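Local coordinates for protein intracellular growth locus, subunit C (Francisella tularensis subsp. tularensis, PDB 2QWU) that is encoded in the Francisella pathogenicity island and probably serves intracellular growth within host cells, though its precise molecular role is not settled, at residues K96-V99 with R100-E104. The protein carries 2 engineered substitutions. Numbering follows the deposited sequence.
Sequences KSNV and RTKIE
The carbonyl of Lys-96, the N-cap residue, starts the helical ladder: its O accepts a hydrogen bond from Arg-100 N at 3.3 Å. Ser-97 continues less firmly. Its O is shared by two weak bonds, from the i+3 donor Arg-100 N and, at 3.4 Å, from the i+4 donor Thr-101 N. The Arg-100 side chain leaves this turn with CG anti to the backbone N (chi1 159°) and bends at chi2, which brings its guanidinium round to Glu-104 one turn further on. There OE2 lies in the guanidinium plane, at its edge, and is met by NE in a nearly straight but long and weak salt bridge of 3.5 Å. Asn-98 O accepts a hydrogen bond from Lys-102 N at 3.2 Å, and the two side chains cross at a slant, with ND2 of Asn-98 3.9 Å from CG of Lys-102. Beyond that point the lysine chain folds at chi2 and chi3, and its NZ pairs with Glu-105. Val-99 makes the shortest of the backbone bonds across the contact, Ile-103 N to its O at 2.9 Å. CG1 of Val-99 also meets CD1 of Ile-103 at 3.9 Å, an apolar i to i+4 contact on a face where Ile-103 is buried. Ile-103, Arg-100 and Glu-104 all rest on Ile-160 of strand 157-162, while Arg-100 also touches His-176 of strand 173-184. These are the first two turns of an amphipathic alpha-helix, 97-114, which follows directly on strand 86-96 and packs one flank against the antiparallel sheet.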
ATOM      1  N   LYS A  96       9.905  -3.741  15.615  1.00 21.13           N
ATOM      2  CA  LYS A  96      10.061  -4.498  16.860  1.00 24.75           C
ATOM      3  C   LYS A  96       8.661  -4.638  17.480  1.00 24.44           C
ATOM      4  O   LYS A  96       7.750  -3.854  17.206  1.00 23.34           O
ATOM      5  CB  LYS A  96      11.003  -3.742  17.815  1.00 26.86           C
ATOM      6  CG  LYS A  96      12.419  -3.632  17.240  1.00 29.37           C
ATOM      7  CD  LYS A  96      13.360  -2.828  18.125  1.00 32.63           C
ATOM      8  CE  LYS A  96      13.460  -3.488  19.458  1.00 35.78           C
ATOM      9  NZ  LYS A  96      14.678  -3.080  20.236  1.00 39.78           N
ATOM     10  N   SER A  97       8.503  -5.639  18.326  1.00 26.85           N
ATOM     11  CA  SER A  97       7.253  -5.930  18.995  1.00 28.66           C
ATOM     12  C   SER A  97       6.742  -4.739  19.791  1.00 28.66           C
ATOM     13  O   SER A  97       5.542  -4.464  19.815  1.00 30.73           O
ATOM     14  CB  SER A  97       7.470  -7.130  19.931  1.00 29.94           C
ATOM     15  OG  SER A  97       8.312  -8.085  19.303  1.00 36.79           O
ATOM     16  N   ASN A  98       7.635  -4.011  20.447  1.00 29.65           N
ATOM     17  CA  ASN A  98       7.189  -2.886  21.236  1.00 31.40           C
ATOM     18  C   ASN A  98       6.606  -1.779  20.339  1.00 30.45           C
ATOM     19  O   ASN A  98       5.688  -1.074  20.737  1.00 31.97           O
ATOM     20  CB  ASN A  98       8.343  -2.374  22.102  1.00 34.47           C
ATOM     21  CG  ASN A  98       8.558  -0.891  21.973  1.00 38.78           C
ATOM     22  OD1 ASN A  98       9.150  -0.408  20.997  1.00 43.44           O
ATOM     23  ND2 ASN A  98       8.083  -0.156  22.956  1.00 40.68           N
ATOM     24  N   VAL A  99       7.114  -1.645  19.126  1.00 28.57           N
ATOM     25  CA  VAL A  99       6.619  -0.627  18.204  1.00 26.90           C
ATOM     26  C   VAL A  99       5.207  -0.988  17.719  1.00 24.86           C
ATOM     27  O   VAL A  99       4.382  -0.115  17.488  1.00 23.83           O
ATOM     28  CB  VAL A  99       7.598  -0.423  16.978  1.00 27.37           C
ATOM     29  CG1 VAL A  99       6.980   0.483  15.947  1.00 26.48           C
ATOM     30  CG2 VAL A  99       8.906   0.208  17.449  1.00 29.20           C
ATOM     31  N   ARG A 100       4.911  -2.273  17.592  1.00 24.20           N
ATOM     32  CA  ARG A 100       3.584  -2.672  17.172  1.00 24.26           C
ATOM     33  C   ARG A 100       2.552  -2.171  18.192  1.00 24.71           C
ATOM     34  O   ARG A 100       1.508  -1.613  17.856  1.00 23.77           O
ATOM     35  CB  ARG A 100       3.526  -4.192  17.089  1.00 26.24           C
ATOM     36  CG  ARG A 100       2.148  -4.763  17.157  1.00 29.54           C
ATOM     37  CD  ARG A 100       2.251  -6.087  17.818  1.00 35.93           C
ATOM     38  NE  ARG A 100       0.990  -6.783  17.889  1.00 40.08           N
ATOM     39  CZ  ARG A 100       0.892  -8.082  18.147  1.00 44.07           C
ATOM     40  NH1 ARG A 100       1.986  -8.817  18.363  1.00 44.84           N
ATOM     41  NH2 ARG A 100      -0.301  -8.663  18.145  1.00 46.45           N
ATOM     42  N   THR A 101       2.852  -2.392  19.461  1.00 24.15           N
ATOM     43  CA  THR A 101       1.925  -2.004  20.512  1.00 24.55           C
ATOM     44  C   THR A 101       1.760  -0.487  20.556  1.00 23.05           C
ATOM     45  O   THR A 101       0.665   0.003  20.742  1.00 24.21           O
ATOM     46  CB  THR A 101       2.420  -2.534  21.893  1.00 25.42           C
ATOM     47  OG1 THR A 101       2.654  -3.943  21.793  1.00 26.59           O
ATOM     48  CG2 THR A 101       1.356  -2.242  23.008  1.00 24.63           C
ATOM     49  N   LYS A 102       2.840   0.258  20.361  1.00 24.21           N
ATOM     50  CA  LYS A 102       2.753   1.703  20.391  1.00 25.13           C
ATOM     51  C   LYS A 102       1.989   2.289  19.206  1.00 23.81           C
ATOM     52  O   LYS A 102       1.276   3.296  19.331  1.00 23.68           O
ATOM     53  CB  LYS A 102       4.163   2.309  20.539  1.00 26.06           C
ATOM     54  CG  LYS A 102       4.831   1.784  21.856  1.00 29.59           C
ATOM     55  CD  LYS A 102       3.986   2.124  23.118  1.00 30.53           C
ATOM     56  CE  LYS A 102       3.680   0.859  23.925  1.00 31.45           C
ATOM     57  NZ  LYS A 102       3.016   1.175  25.229  1.00 27.96           N
ATOM     58  N   ILE A 103       2.091   1.658  18.043  1.00 22.91           N
ATOM     59  CA  ILE A 103       1.325   2.169  16.923  1.00 23.32           C
ATOM     60  C   ILE A 103      -0.162   1.882  17.190  1.00 22.44           C
ATOM     61  O   ILE A 103      -1.041   2.707  16.955  1.00 21.11           O
ATOM     62  CB  ILE A 103       1.747   1.487  15.592  1.00 23.63           C
ATOM     63  CG1 ILE A 103       3.175   1.906  15.267  1.00 27.29           C
ATOM     64  CG2 ILE A 103       0.787   1.858  14.497  1.00 24.69           C
ATOM     65  CD1 ILE A 103       3.731   1.227  14.015  1.00 29.50           C
ATOM     66  N   GLU A 104      -0.452   0.702  17.708  1.00 22.22           N
ATOM     67  CA  GLU A 104      -1.841   0.353  17.938  1.00 24.04           C
ATOM     68  C   GLU A 104      -2.491   1.320  18.917  1.00 23.00           C
ATOM     69  O   GLU A 104      -3.650   1.761  18.733  1.00 19.63           O
ATOM     70  CB  GLU A 104      -1.953  -1.077  18.486  1.00 26.31           C
ATOM     71  CG  GLU A 104      -1.591  -2.192  17.538  1.00 33.21           C
ATOM     72  CD  GLU A 104      -1.554  -3.574  18.241  1.00 37.48           C
ATOM     73  OE1 GLU A 104      -1.331  -3.648  19.494  1.00 41.28           O
ATOM     74  OE2 GLU A 104      -1.717  -4.598  17.549  1.00 41.21           O
TER